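PDB 6WT6: metazoan TIR-STING fusion from Crassostrea gigas, which joins a TIR domain to a STING ligand-binding domain in one chain and is probably a sensor-type protein of innate immunity. Local coordinates for residues Asp40-His45 with Ile88-Pro93; Thr48-Val53 with Cys60-Arg65; Asp75-Ala80 with Lys102-Met107. One frame throughout, in Å; residues are numbered along the deposited sequence.

Contact 1 of 3, residues Asp40-His45 with Ile88-Pro93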
# COMPACT_ATOMS: atom_id res chain seq x y z
N ASP A 40 -14.07 -7.23 27.73
CA ASP A 40 -15.07 -6.56 28.55
C ASP A 40 -16.43 -7.25 28.49
O ASP A 40 -17.16 -7.25 29.49
CB ASP A 40 -15.22 -5.09 28.14
CG ASP A 40 -13.94 -4.30 28.36
OD1 ASP A 40 -13.16 -4.66 29.25
OD2 ASP A 40 -13.73 -3.30 27.62
N ALA A 41 -16.80 -7.83 27.35
CA ALA A 41 -18.13 -8.41 27.18
C ALA A 41 -18.08 -9.93 27.05
O ALA A 41 -18.49 -10.64 27.98
CB ALA A 41 -18.83 -7.78 25.98
N ASP A 42 -17.60 -10.45 25.92
CA ASP A 42 -17.77 -11.85 25.55
C ASP A 42 -16.65 -12.75 26.04
O ASP A 42 -16.27 -13.69 25.33
CB ASP A 42 -17.91 -11.99 24.04
CG ASP A 42 -19.11 -11.26 23.49
OD1 ASP A 42 -20.00 -10.89 24.28
OD2 ASP A 42 -19.15 -11.08 22.25
N THR A 43 -16.09 -12.51 27.22
CA THR A 43 -15.07 -13.41 27.73
C THR A 43 -15.65 -14.79 28.03
O THR A 43 -15.03 -15.82 27.72
CB THR A 43 -14.42 -12.81 28.97
OG1 THR A 43 -13.75 -11.60 28.60
CG2 THR A 43 -13.40 -13.77 29.57
N SER A 44 -16.84 -14.83 28.63
CA SER A 44 -17.48 -16.11 28.91
C SER A 44 -17.78 -16.88 27.62
O SER A 44 -17.51 -18.08 27.52
CB SER A 44 -18.76 -15.89 29.72
OG SER A 44 -19.49 -17.10 29.84
N HIS A 45 -18.34 -16.19 26.63
CA HIS A 45 -18.65 -16.83 25.35
C HIS A 45 -17.39 -17.36 24.68
O HIS A 45 -17.41 -18.43 24.07
CB HIS A 45 -19.37 -15.86 24.42
CG HIS A 45 -20.68 -15.36 24.96
ND1 HIS A 45 -20.77 -14.29 25.83
CD2 HIS A 45 -21.95 -15.78 24.75
CE1 HIS A 45 -22.04 -14.08 26.13
NE2 HIS A 45 -22.77 -14.97 25.50
N ILE A 88 -10.80 -16.63 14.71
CA ILE A 88 -12.22 -16.69 15.04
C ILE A 88 -12.62 -15.36 15.67
O ILE A 88 -12.11 -14.99 16.74
CB ILE A 88 -12.53 -17.86 15.97
CG1 ILE A 88 -12.32 -19.20 15.24
CG2 ILE A 88 -13.94 -17.77 16.51
CD1 ILE A 88 -12.43 -20.41 16.14
N LEU A 89 -13.52 -14.63 15.01
CA LEU A 89 -14.03 -13.36 15.51
C LEU A 89 -15.34 -13.59 16.24
O LEU A 89 -16.30 -14.10 15.65
CB LEU A 89 -14.23 -12.36 14.36
CG LEU A 89 -13.01 -11.92 13.55
CD1 LEU A 89 -13.44 -10.96 12.45
CD2 LEU A 89 -11.96 -11.27 14.44
N VAL A 90 -15.39 -13.22 17.52
CA VAL A 90 -16.60 -13.32 18.33
C VAL A 90 -17.29 -11.96 18.27
O VAL A 90 -16.94 -11.04 19.01
CB VAL A 90 -16.29 -13.74 19.76
CG1 VAL A 90 -17.58 -13.94 20.54
CG2 VAL A 90 -15.44 -15.00 19.78
N ILE A 91 -18.28 -11.84 17.39
CA ILE A 91 -18.92 -10.57 17.08
C ILE A 91 -20.33 -10.59 17.66
O ILE A 91 -21.21 -11.30 17.16
CB ILE A 91 -18.94 -10.30 15.57
CG1 ILE A 91 -17.51 -10.23 15.03
CG2 ILE A 91 -19.70 -9.01 15.28
CD1 ILE A 91 -17.43 -9.88 13.57
N SER A 92 -20.54 -9.80 18.71
CA SER A 92 -21.82 -9.68 19.39
C SER A 92 -22.34 -8.25 19.25
O SER A 92 -21.66 -7.41 18.66
CB SER A 92 -21.67 -10.06 20.87
OG SER A 92 -20.86 -9.13 21.56
N PRO A 93 -23.54 -7.93 19.75
CA PRO A 93 -23.94 -6.52 19.80
C PRO A 93 -23.00 -5.66 20.63
O PRO A 93 -22.74 -4.51 20.27
CB PRO A 93 -25.35 -6.57 20.39
CG PRO A 93 -25.47 -7.92 21.02
CD PRO A 93 -24.66 -8.81 20.14

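Contact 2 of 3, residues Thr48-Val53 with Cys60-Arg65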
# COMPACT_ATOMS: atom_id res chain seq x y z
N THR A 48 -16.32 -20.59 26.19
CA THR A 48 -17.19 -21.68 25.75
C THR A 48 -16.77 -22.19 24.38
O THR A 48 -16.63 -23.40 24.17
CB THR A 48 -18.65 -21.22 25.73
OG1 THR A 48 -19.03 -20.79 27.04
CG2 THR A 48 -19.56 -22.35 25.28
N ILE A 49 -16.55 -21.28 23.42
CA ILE A 49 -16.09 -21.69 22.10
C ILE A 49 -14.71 -22.33 22.18
O ILE A 49 -14.45 -23.34 21.53
CB ILE A 49 -16.09 -20.48 21.13
CG1 ILE A 49 -17.53 -20.06 20.81
CG2 ILE A 49 -15.32 -20.80 19.86
CD1 ILE A 49 -17.63 -18.88 19.87
N LEU A 50 -13.83 -21.77 23.01
CA LEU A 50 -12.50 -22.35 23.19
C LEU A 50 -12.57 -23.79 23.66
O LEU A 50 -11.94 -24.68 23.09
CB LEU A 50 -11.69 -21.51 24.18
CG LEU A 50 -10.36 -22.13 24.60
CD1 LEU A 50 -9.36 -22.04 23.47
CD2 LEU A 50 -9.82 -21.48 25.87
N ASP A 51 -13.34 -24.04 24.73
CA ASP A 51 -13.44 -25.39 25.27
C ASP A 51 -14.06 -26.35 24.26
O ASP A 51 -13.71 -27.54 24.24
CB ASP A 51 -14.26 -25.38 26.56
CG ASP A 51 -13.57 -24.62 27.68
OD1 ASP A 51 -12.33 -24.47 27.63
OD2 ASP A 51 -14.26 -24.17 28.62
N SER A 52 -14.96 -25.86 23.40
CA SER A 52 -15.57 -26.71 22.39
C SER A 52 -14.55 -27.14 21.34
O SER A 52 -14.58 -28.28 20.87
CB SER A 52 -16.74 -25.98 21.72
OG SER A 52 -17.70 -25.58 22.67
N VAL A 53 -13.65 -26.23 20.95
CA VAL A 53 -12.70 -26.55 19.89
C VAL A 53 -11.55 -27.39 20.43
O VAL A 53 -11.18 -28.40 19.83
CB VAL A 53 -12.17 -25.26 19.24
CG1 VAL A 53 -11.32 -25.59 18.04
CG2 VAL A 53 -13.32 -24.37 18.84
N CYS A 60 -5.64 -23.99 20.25
CA CYS A 60 -6.06 -22.61 20.08
C CYS A 60 -5.22 -21.68 20.95
O CYS A 60 -4.53 -22.10 21.88
CB CYS A 60 -7.54 -22.43 20.43
SG CYS A 60 -8.68 -23.19 19.27
N CYS A 61 -5.28 -20.39 20.61
CA CYS A 61 -4.64 -19.32 21.36
C CYS A 61 -5.74 -18.47 21.99
O CYS A 61 -6.58 -17.91 21.28
CB CYS A 61 -3.74 -18.47 20.47
SG CYS A 61 -2.99 -17.04 21.29
N PHE A 62 -5.72 -18.37 23.32
CA PHE A 62 -6.76 -17.68 24.08
C PHE A 62 -6.10 -16.63 24.97
O PHE A 62 -5.25 -16.97 25.79
CB PHE A 62 -7.58 -18.67 24.91
CG PHE A 62 -8.87 -18.12 25.42
CD1 PHE A 62 -9.93 -17.90 24.56
CD2 PHE A 62 -9.04 -17.84 26.77
CE1 PHE A 62 -11.13 -17.40 25.02
CE2 PHE A 62 -10.24 -17.34 27.24
CZ PHE A 62 -11.29 -17.12 26.37
N ALA A 63 -6.51 -15.37 24.81
CA ALA A 63 -5.83 -14.26 25.45
C ALA A 63 -5.73 -14.44 26.96
O ALA A 63 -4.64 -14.40 27.54
CB ALA A 63 -6.54 -12.94 25.12
N GLU A 64 -6.88 -14.66 27.62
CA GLU A 64 -6.91 -14.81 29.07
C GLU A 64 -5.94 -15.87 29.55
O GLU A 64 -5.23 -15.68 30.54
CB GLU A 64 -8.33 -15.15 29.53
CG GLU A 64 -8.45 -15.59 30.98
CD GLU A 64 -9.73 -16.35 31.26
OE1 GLU A 64 -9.85 -17.51 30.80
OE2 GLU A 64 -10.62 -15.79 31.94
N ARG A 65 -5.90 -17.01 28.86
CA ARG A 65 -5.07 -18.13 29.31
C ARG A 65 -3.61 -17.96 28.88
O ARG A 65 -2.70 -18.18 29.69
CB ARG A 65 -5.63 -19.44 28.76
CG ARG A 65 -4.63 -20.58 28.77
CD ARG A 65 -5.20 -21.80 28.06
NE ARG A 65 -5.26 -21.59 26.61
CZ ARG A 65 -5.89 -22.40 25.77
NH1 ARG A 65 -6.52 -23.47 26.23
NH2 ARG A 65 -5.89 -22.13 24.47

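Contact 3 of 3, residues Asp75-Ala80 with Lys102-Met107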
# COMPACT_ATOMS: atom_id res chain seq x y z
N ASP A 75 1.04 -6.01 19.56
CA ASP A 75 2.04 -6.78 18.82
C ASP A 75 2.05 -8.24 19.24
O ASP A 75 2.30 -9.13 18.41
CB ASP A 75 3.42 -6.16 19.02
CG ASP A 75 3.83 -6.10 20.48
OD1 ASP A 75 3.01 -5.60 21.27
OD2 ASP A 75 4.95 -6.54 20.82
N VAL A 76 1.84 -8.51 20.52
CA VAL A 76 1.67 -9.89 20.97
C VAL A 76 0.43 -10.50 20.33
O VAL A 76 0.41 -11.68 19.97
CB VAL A 76 1.62 -9.95 22.51
CG1 VAL A 76 1.27 -11.35 22.99
CG2 VAL A 76 2.94 -9.50 23.10
N VAL A 77 -0.62 -9.69 20.17
CA VAL A 77 -1.82 -10.16 19.48
C VAL A 77 -1.49 -10.51 18.04
O VAL A 77 -1.84 -11.60 17.55
CB VAL A 77 -2.93 -9.10 19.57
CG1 VAL A 77 -4.08 -9.44 18.63
CG2 VAL A 77 -3.44 -8.98 21.00
N VAL A 78 -0.81 -9.61 17.33
CA VAL A 78 -0.48 -9.86 15.94
C VAL A 78 0.51 -11.01 15.81
O VAL A 78 0.44 -11.80 14.86
CB VAL A 78 0.03 -8.57 15.28
CG1 VAL A 78 0.61 -8.85 13.90
CG2 VAL A 78 -1.12 -7.58 15.17
N ASP A 79 1.43 -11.15 16.77
CA ASP A 79 2.27 -12.35 16.81
C ASP A 79 1.42 -13.61 16.93
O ASP A 79 1.75 -14.64 16.32
CB ASP A 79 3.26 -12.26 17.98
CG ASP A 79 4.43 -11.33 17.69
OD1 ASP A 79 4.54 -10.84 16.54
OD2 ASP A 79 5.24 -11.09 18.61
N ALA A 80 0.32 -13.55 17.68
CA ALA A 80 -0.57 -14.70 17.79
C ALA A 80 -1.35 -14.92 16.50
O ALA A 80 -1.54 -16.06 16.07
CB ALA A 80 -1.52 -14.53 18.97
N LYS A 102 -13.21 -1.61 16.43
CA LYS A 102 -12.47 -0.59 15.69
C LYS A 102 -10.96 -0.75 15.81
O LYS A 102 -10.22 0.08 15.27
CB LYS A 102 -12.88 0.81 16.16
CG LYS A 102 -14.34 1.16 15.95
CD LYS A 102 -14.64 1.52 14.50
CE LYS A 102 -16.09 1.93 14.32
NZ LYS A 102 -16.35 2.52 12.98
N PHE A 103 -10.48 -1.78 16.50
CA PHE A 103 -9.06 -1.90 16.78
C PHE A 103 -8.58 -3.33 16.57
O PHE A 103 -8.10 -3.68 15.49
CB PHE A 103 -8.77 -1.43 18.21
CG PHE A 103 -7.34 -1.02 18.43
CD1 PHE A 103 -6.81 0.06 17.75
CD2 PHE A 103 -6.54 -1.70 19.33
CE1 PHE A 103 -5.50 0.45 17.96
CE2 PHE A 103 -5.23 -1.32 19.54
CZ PHE A 103 -4.71 -0.25 18.85
N GLU A 104 -8.71 -4.17 17.61
CA GLU A 104 -8.14 -5.51 17.54
C GLU A 104 -8.82 -6.37 16.48
O GLU A 104 -8.17 -7.22 15.86
CB GLU A 104 -8.22 -6.20 18.91
CG GLU A 104 -7.35 -7.43 19.01
CD GLU A 104 -7.66 -8.28 20.22
OE1 GLU A 104 -7.45 -7.81 21.36
OE2 GLU A 104 -8.10 -9.43 20.03
N MET A 105 -10.12 -6.16 16.26
CA MET A 105 -10.82 -6.96 15.26
C MET A 105 -10.34 -6.62 13.86
O MET A 105 -10.16 -7.51 13.02
CB MET A 105 -12.33 -6.74 15.39
CG MET A 105 -13.20 -7.65 14.54
SD MET A 105 -14.90 -7.04 14.48
CE MET A 105 -14.73 -5.84 13.16
N LEU A 106 -10.11 -5.33 13.58
CA LEU A 106 -9.67 -4.93 12.25
C LEU A 106 -8.23 -5.34 11.97
O LEU A 106 -7.85 -5.41 10.80
CB LEU A 106 -9.82 -3.41 12.08
CG LEU A 106 -11.24 -2.87 12.29
CD1 LEU A 106 -11.29 -1.38 12.00
CD2 LEU A 106 -12.23 -3.62 11.42
N MET A 107 -7.44 -5.61 13.00
CA MET A 107 -6.09 -6.11 12.78
C MET A 107 -6.10 -7.49 12.14
O MET A 107 -5.18 -7.82 11.38
CB MET A 107 -5.32 -6.16 14.10
CG MET A 107 -5.08 -4.81 14.74
SD MET A 107 -4.16 -4.91 16.28
CE MET A 107 -4.22 -3.19 16.79

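Contact 1 of 3, residues Asp40-His45 with Ile88-Pro93
Asp42 reaches from the turn before helix 43-56 to the end of strand 84-91, where it meets Val90 and Ser92. Starting at the root, its CB lies 4.0 Å from Val90 CG1, an apolar touch against the branch anti to that valine's backbone N. CG stands beside the backbone N and anti to the carbonyl carbon (chi1 -61°), which carries the carboxylate past the valine and on to the serine. There the two oxygens part company. Asp42 OD2 accepts a hydrogen bond from Ser92 OG at 2.7 Å, on its syn side and 18° out of the carboxylate plane, while also lying 3.7 Å from Val90 CG1. OD1 stays farther off, 3.4 Å from Ser92 OG. Although Asp42 is the N-cap residue of its helix, its side chain makes no capping bond there and is spent across the contact instead. Ser92 does cap its own helix, 93-97: its OG accepts from the backbone N of Ser95, whose OG adds a weak bond to Asp42 OD2. The buried serine hydroxyl thus donates to a carboxylate and accepts from a helix N-terminus, an arrangement that fixes its rotation and would be expected to stabilise negative charge on Asp42.

Contact 2 of 3, residues Thr48-Val53 with Cys60-Arg65
Helix 43-56 and strand 60-62 are the last two elements of the beta-alpha-beta unit that opens the TIR domain, and Leu50 is the side chain that fastens one to the other. The helix and strand segments run nearly antiparallel, at 158°, with their axes 9.7 Å apart. Leu50 has CG anti to its backbone N (chi1 171°), which sends both methyls off the helix and into the angle between Cys60, Phe62 and Arg65. CD1 settles on the strand, 3.6 Å from Cys60 CB. CD2 lies over one face of the Phe62 ring, 3.9 Å from its centroid and 25° off the normal; the methyl is displaced toward the CG end of the ring, giving a CH-pi contact. Its backing comes from the neighbouring helix 63-66: the guanidinium of Arg65 presents a face to the same CD2, again off centre, and its NH2 comes within 3.6 Å of Leu50 CD1. The arginine gets there through a bend at chi3, and its charge is met by Glu54, a salt-bridge partner one turn farther along helix 43-56. One turn on from Leu50, Val53 CG1 rests 3.8 Å from Cys60 SG. Within the helix, Ser52 turns its hydroxyl back to Thr48 O at 2.9 Å; the backbone N of Ser52 approaches that oxygen from the other face of the carbonyl. Tyr37 stacks on the Phe62 ring, and Ile35 of strand 31-36 also packs on Leu50. A helix packed on one face of a parallel sheet, beside its edge strand, through leucine and valine is the crossover packing of the flavodoxin-like alpha/beta fold to which TIR domains belong.

Contact 3 of 3, residues Asp75-Ala80 with Lys102-Met107
Val77 of helix 74-82 rests its two methyls against the side of Glu104 in the short, weakly bonded helix 104-108, and this is the closer part of a modest contact. Val77 CG1 stands 3.9 Å from Glu104 CG and 4.1 Å from its CD, while CG2 faces OE1 at 4.2 Å. The two side chains cross at about a right angle. Because Glu104 CG is anti to the backbone N (chi1 -166°) and the chain runs on extended, the glutamate lies beside both methyls from CG to OE1; its other oxygen, OE2, is hydrogen-bonded to the hydroxyl of Ser36 on strand 31-36. The looser part is the second pair: Val78 CG2 meets Met107 SD at 4.2 Å, also roughly at right angles and without any polar bond. The far face of helix 74-82 is not simply solvent, for it meets the second subunit: Asp79 bonds Tyr310 and Asp75 packs on Phe331 there, while Val78 also packs on Met307 of that subunit. Phe67 lies on Val77, Met105 turns the other way onto Leu89 and Ile91 of strand 84-91, and the pairing of helices 74-82 and 104-108 thus sits between the parallel sheet and the second subunit's helix 299-319.

Overall arrangement
From the N terminus, helix 43-56 begins at the turn that contact 1 ties to the end of strand 84-91, closing a loop of 42 residues. Contact 2 falls wholly within that loop, linking the same helix to strand 60-62 after only six intervening residues, and Thr43 packs near Phe62 and Glu64 where the two meet. Contact 3 opens later, on helix 74-82, and ends beyond strand 84-91, so its segments alternate with those of contact 1; Met105 touches Leu89 and Ile91. Contacts 2 and 3 follow in series, joined by Cys61 against Ala80. Contacts 1 and 2 thus tie helix 43-56 to strands of the parallel sheet, and contact 3 ties two helices to each other.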